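Local coordinates for protein FAD-dependent oxidoreductase (Actinomadura kijaniata, PDB 3M9V) that is an FAD-dependent oxidoreductase of the acyl-CoA dehydrogenase family that takes part in the biosynthesis of the sugar D-kijanose and binds dTDP, at residues A18-A23 and L81-V86; R195-V200 and V239-P244. One frame throughout, in Å; residues are numbered along the deposited sequence.

Contact 1 of 2, residues A18-A23 and L81-V86; sequences APVTPA and LYDVAV
The carboxylate of Asp83 reaches from helix 81-94 to the loop residues Val20 and Thr21 and bonds there through both oxygens. With CG anti to its own carbonyl carbon (chi1 -72°), Asp83 OD1 accepts from Val20 N at 2.7 Å, on the syn side and slightly out of the carboxylate plane. Asp83 OD2 receives the hydroxyl of Thr21, whose OG1 lies 2.6 Å away and nearly in line with the C-O bond, and a weak bond from Thr21 N. Thr21 is the N-cap of helix 22-32: its OG1 also accepts from Gly24 N. The contact thereby fastens the N-terminal segment and the start of helix 22-32 to helix 81-94 of the all-helical N-terminal domain of the acyl-CoA dehydrogenase fold. Were Asp83 replaced by an alanine, the amide of Val20 would probably lose its acceptor and the Thr21 hydroxyl one of the bonds that fix its rotation. Tyr82, its CG anti to the backbone N (chi1 -176°), extends its ring past Val20, whose CG1 comes within 3.7 Å of Tyr82 CE2, the two side chains crossing at about a right angle. Ala18 O sits at the ring edge, 3.5 Å from Tyr82 CE2, and a water joins it to Tyr82 OH, which is also hydrogen-bonded to Leu16 N. One turn further along, Val86 puts CG1 4.1 Å from Pro19 CD, and Leu28 touches both residues.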
loop_
_atom_site.group_PDB
_atom_site.type_symbol
_atom_site.label_atom_id
_atom_site.label_comp_id
_atom_site.label_asym_id
_atom_site.label_seq_id
_atom_site.Cartn_x
_atom_site.Cartn_y
_atom_site.Cartn_z
ATOM N N ALA A 18 -28.720 -4.933 -0.899
ATOM C CA ALA A 18 -30.181 -4.960 -0.746
ATOM C C ALA A 18 -30.502 -5.698 0.544
ATOM O O ALA A 18 -29.728 -6.558 0.967
ATOM C CB ALA A 18 -30.867 -5.699 -1.893
ATOM N N PRO A 19 -31.616 -5.333 1.202
ATOM C CA PRO A 19 -31.958 -5.981 2.473
ATOM C C PRO A 19 -32.358 -7.420 2.180
ATOM O O PRO A 19 -32.807 -7.705 1.081
ATOM C CB PRO A 19 -33.195 -5.219 2.957
ATOM C CG PRO A 19 -33.306 -4.001 2.108
ATOM C CD PRO A 19 -32.572 -4.285 0.807
ATOM N N VAL A 20 -32.198 -8.338 3.121
ATOM C CA VAL A 20 -32.503 -9.720 2.811
ATOM C C VAL A 20 -33.807 -10.196 3.450
ATOM O O VAL A 20 -34.152 -11.376 3.314
ATOM C CB VAL A 20 -31.355 -10.644 3.292
ATOM C CG1 VAL A 20 -30.080 -10.258 2.534
ATOM C CG2 VAL A 20 -31.097 -10.451 4.774
ATOM N N THR A 21 -34.520 -9.331 4.168
ATOM C CA THR A 21 -35.806 -9.773 4.713
ATOM C C THR A 21 -36.885 -8.756 4.407
ATOM O O THR A 21 -36.577 -7.603 4.121
ATOM C CB THR A 21 -35.822 -9.895 6.253
ATOM O OG1 THR A 21 -35.557 -8.601 6.802
ATOM C CG2 THR A 21 -34.760 -10.831 6.744
ATOM N N PRO A 22 -38.158 -9.200 4.437
ATOM C CA PRO A 22 -39.268 -8.280 4.172
ATOM C C PRO A 22 -39.248 -7.078 5.133
ATOM O O PRO A 22 -39.427 -5.941 4.726
ATOM C CB PRO A 22 -40.518 -9.157 4.376
ATOM C CG PRO A 22 -40.023 -10.555 4.028
ATOM C CD PRO A 22 -38.581 -10.612 4.500
ATOM N N ALA A 23 -39.007 -7.273 6.418
ATOM C CA ALA A 23 -38.980 -6.090 7.274
ATOM C C ALA A 23 -37.849 -5.121 6.913
ATOM O O ALA A 23 -38.019 -3.887 6.980
ATOM C CB ALA A 23 -38.930 -6.494 8.731
ATOM N N LEU A 81 -28.746 -7.929 11.593
ATOM C CA LEU A 81 -27.710 -6.901 11.542
ATOM C C LEU A 81 -27.433 -6.475 10.100
ATOM O O LEU A 81 -27.123 -5.322 9.792
ATOM C CB LEU A 81 -26.452 -7.442 12.218
ATOM C CG LEU A 81 -26.587 -7.561 13.753
ATOM C CD1 LEU A 81 -25.557 -8.602 14.170
ATOM C CD2 LEU A 81 -26.350 -6.230 14.478
ATOM N N TYR A 82 -27.489 -7.453 9.207
ATOM C CA TYR A 82 -27.197 -7.195 7.815
ATOM C C TYR A 82 -28.206 -6.162 7.344
ATOM O O TYR A 82 -27.809 -5.217 6.691
ATOM C CB TYR A 82 -27.329 -8.479 7.007
ATOM C CG TYR A 82 -26.953 -8.361 5.545
ATOM C CD1 TYR A 82 -25.674 -8.748 5.134
ATOM C CD2 TYR A 82 -27.856 -7.891 4.603
ATOM C CE1 TYR A 82 -25.273 -8.674 3.815
ATOM C CE2 TYR A 82 -27.461 -7.812 3.261
ATOM C CZ TYR A 82 -26.181 -8.221 2.898
ATOM O OH TYR A 82 -25.725 -8.220 1.603
ATOM N N ASP A 83 -29.497 -6.312 7.626
ATOM C CA ASP A 83 -30.402 -5.298 7.111
ATOM C C ASP A 83 -30.260 -3.946 7.788
ATOM O O ASP A 83 -30.524 -2.938 7.124
ATOM C CB ASP A 83 -31.872 -5.714 7.209
ATOM C CG ASP A 83 -32.202 -6.800 6.209
ATOM O OD1 ASP A 83 -31.343 -7.067 5.349
ATOM O OD2 ASP A 83 -33.301 -7.369 6.262
ATOM N N VAL A 84 -29.905 -3.935 9.075
ATOM C CA VAL A 84 -29.665 -2.666 9.728
ATOM C C VAL A 84 -28.486 -1.987 9.033
ATOM O O VAL A 84 -28.502 -0.777 8.799
ATOM C CB VAL A 84 -29.328 -2.860 11.228
ATOM C CG1 VAL A 84 -28.893 -1.518 11.850
ATOM C CG2 VAL A 84 -30.531 -3.411 11.995
ATOM N N ALA A 85 -27.445 -2.748 8.684
ATOM C CA ALA A 85 -26.292 -2.098 8.024
ATOM C C ALA A 85 -26.701 -1.583 6.636
ATOM O O ALA A 85 -26.217 -0.537 6.186
ATOM C CB ALA A 85 -25.107 -3.073 7.921
ATOM N N VAL A 86 -27.616 -2.269 5.952
ATOM C CA VAL A 86 -28.015 -1.807 4.607
ATOM C C VAL A 86 -28.758 -0.484 4.733
ATOM O O VAL A 86 -28.556 0.460 3.964
ATOM C CB VAL A 86 -28.907 -2.818 3.893
ATOM C CG1 VAL A 86 -29.493 -2.212 2.574
ATOM C CG2 VAL A 86 -28.079 -4.075 3.544
HETATM O O HOH W 1 -27.492 -7.798 -0.197
#

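Contact 2 of 2, residues R195-V200 and V239-P244; sequences RLASPV and VLMRDP
Strands 196-200 and 239-241 run antiparallel, at 166° between their directions, with Ser198 and Leu240 as the hydrogen-bonded pair: Ser198 N gives to Leu240 O at 2.6 Å and Leu240 N returns to Ser198 O. Past the end of strand 239-241, Asp243 O accepts from Leu196 N at 2.7 Å, the donor lying above the carbonyl plane. On one face Ala197 CB touches Val239 CG1 and Met241 SD, which lie side by side, and Pro199 CB meets Val239 CG2 at 4.1 Å; Leu155 of strand 154-157 covers Ala197, Pro199 and Val239. The Met241 chain, bent at chi2 and chi3, brings its methyl back to the Arg195 side chain, which crosses it at about a right angle. On the opposite face the Arg242 chain bends at chi2 (-50°), one face of its guanidinium resting over Leu240 CB. Arg242 NE donates to Ser198 OG at 3.2 Å, the hydroxyl oxygen lying 17° out of the guanidinium plane, while NH1 forms a salt bridge with Glu115. Ser198, with Glu115, is likely to fix the direction of Arg242, a dTDP-pocket residue touching the nucleotide at the edge of the beta-rich middle domain of the acyl-CoA dehydrogenase fold.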
loop_
_atom_site.group_PDB
_atom_site.type_symbol
_atom_site.label_atom_id
_atom_site.label_comp_id
_atom_site.label_asym_id
_atom_site.label_seq_id
_atom_site.Cartn_x
_atom_site.Cartn_y
_atom_site.Cartn_z
ATOM N N ARG A 195 -19.377 -5.429 40.970
ATOM C CA ARG A 195 -19.960 -6.024 39.775
ATOM C C ARG A 195 -20.216 -4.929 38.755
ATOM O O ARG A 195 -20.304 -3.750 39.103
ATOM C CB ARG A 195 -21.303 -6.663 40.106
ATOM C CG ARG A 195 -21.515 -6.728 41.599
ATOM C CD ARG A 195 -22.107 -8.071 41.965
ATOM N NE ARG A 195 -23.308 -8.365 41.190
ATOM C CZ ARG A 195 -23.426 -9.378 40.338
ATOM N NH1 ARG A 195 -22.417 -10.214 40.120
ATOM N NH2 ARG A 195 -24.579 -9.544 39.705
ATOM N N LEU A 196 -20.349 -5.355 37.505
ATOM C CA LEU A 196 -20.688 -4.476 36.402
ATOM C C LEU A 196 -22.206 -4.392 36.400
ATOM O O LEU A 196 -22.890 -5.375 36.704
ATOM C CB LEU A 196 -20.194 -5.075 35.090
ATOM C CG LEU A 196 -18.679 -5.278 35.117
ATOM C CD1 LEU A 196 -18.291 -6.382 34.145
ATOM C CD2 LEU A 196 -17.939 -3.975 34.818
ATOM N N ALA A 197 -22.710 -3.204 36.079
ATOM C CA ALA A 197 -24.141 -2.944 36.190
ATOM C C ALA A 197 -24.486 -2.002 35.050
ATOM O O ALA A 197 -23.673 -1.166 34.642
ATOM C CB ALA A 197 -24.468 -2.282 37.518
ATOM N N SER A 198 -25.696 -2.149 34.530
ATOM C CA SER A 198 -26.142 -1.182 33.532
ATOM C C SER A 198 -27.330 -0.382 34.043
ATOM O O SER A 198 -28.469 -0.712 33.752
ATOM C CB SER A 198 -26.527 -1.942 32.263
ATOM O OG SER A 198 -25.358 -2.531 31.732
ATOM N N PRO A 199 -27.086 0.685 34.807
ATOM C CA PRO A 199 -28.229 1.495 35.194
ATOM C C PRO A 199 -28.803 2.234 33.988
ATOM O O PRO A 199 -28.053 2.614 33.085
ATOM C CB PRO A 199 -27.628 2.478 36.197
ATOM C CG PRO A 199 -26.199 2.543 35.908
ATOM C CD PRO A 199 -25.814 1.201 35.342
ATOM N N VAL A 200 -30.116 2.445 33.955
ATOM C CA VAL A 200 -30.704 3.280 32.914
ATOM C C VAL A 200 -31.114 4.602 33.567
ATOM O O VAL A 200 -31.962 4.580 34.461
ATOM C CB VAL A 200 -31.946 2.583 32.302
ATOM C CG1 VAL A 200 -32.662 3.515 31.343
ATOM C CG2 VAL A 200 -31.554 1.299 31.581
ATOM N N VAL A 239 -31.829 -0.921 37.001
ATOM C CA VAL A 239 -30.440 -1.359 36.984
ATOM C C VAL A 239 -30.352 -2.810 36.516
ATOM O O VAL A 239 -30.932 -3.684 37.172
ATOM C CB VAL A 239 -29.833 -1.227 38.382
ATOM C CG1 VAL A 239 -28.408 -1.746 38.369
ATOM C CG2 VAL A 239 -29.861 0.248 38.784
ATOM N N LEU A 240 -29.671 -3.060 35.396
ATOM C CA LEU A 240 -29.320 -4.427 35.010
ATOM C C LEU A 240 -27.936 -4.791 35.555
ATOM O O LEU A 240 -26.924 -4.350 35.020
ATOM C CB LEU A 240 -29.356 -4.582 33.488
ATOM C CG LEU A 240 -30.492 -3.977 32.647
ATOM C CD1 LEU A 240 -29.913 -3.477 31.332
ATOM C CD2 LEU A 240 -31.640 -4.925 32.332
ATOM N N MET A 241 -27.865 -5.572 36.626
ATOM C CA MET A 241 -26.588 -6.036 37.157
ATOM C C MET A 241 -25.895 -7.024 36.224
ATOM O O MET A 241 -26.483 -8.030 35.852
ATOM C CB MET A 241 -26.825 -6.747 38.491
ATOM C CG MET A 241 -27.408 -5.846 39.560
ATOM S SD MET A 241 -26.156 -4.725 40.228
ATOM C CE MET A 241 -24.841 -5.916 40.495
ATOM N N ARG A 242 -24.652 -6.782 35.833
ATOM C CA ARG A 242 -23.948 -7.779 35.024
ATOM C C ARG A 242 -23.074 -8.624 35.955
ATOM O O ARG A 242 -23.483 -8.916 37.078
ATOM C CB ARG A 242 -23.104 -7.097 33.945
ATOM C CG ARG A 242 -23.862 -6.101 33.084
ATOM C CD ARG A 242 -25.150 -6.674 32.522
ATOM N NE ARG A 242 -25.749 -5.710 31.595
ATOM C CZ ARG A 242 -26.819 -5.909 30.828
ATOM N NH1 ARG A 242 -27.475 -7.059 30.843
ATOM N NH2 ARG A 242 -27.255 -4.943 30.032
ATOM N N ASP A 243 -21.871 -9.022 35.559
ATOM C CA ASP A 243 -21.077 -9.781 36.530
ATOM C C ASP A 243 -19.902 -9.032 37.147
ATOM O O ASP A 243 -19.673 -7.865 36.822
ATOM C CB ASP A 243 -20.659 -11.178 36.054
ATOM C CG ASP A 243 -20.540 -11.286 34.542
ATOM O OD1 ASP A 243 -21.426 -11.919 33.931
ATOM O OD2 ASP A 243 -19.573 -10.753 33.959
ATOM N N PRO A 244 -19.184 -9.702 38.067
ATOM C CA PRO A 244 -17.998 -9.261 38.793
ATOM C C PRO A 244 -17.195 -8.091 38.227
ATOM O O PRO A 244 -16.171 -8.279 37.582
ATOM C CB PRO A 244 -17.203 -10.561 38.881
ATOM C CG PRO A 244 -18.316 -11.567 39.170
ATOM C CD PRO A 244 -19.585 -11.044 38.528
#

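From the N terminus, contact 1 is reached first: residues 18-23 lead into helix 22-32, and the chain passes through helices 35-48 and 53-61 before 81-86, the start of helix 81-94, comes back to residues 18-23, closing a helical loop. The chain then runs through helices 96-118 and 121-136 and enters the sheet, where 195-200 pairs with 239-244 around a loop that includes strands 208-210 and 225-234. The two loops follow one another without nesting or crossing. Contact 1 ties the N-terminal segment to the helical N-terminal domain, away from the dTDP pocket; contact 2 joins two strands of the sheet beside that pocket. Their nearest atoms are about 16 Å apart.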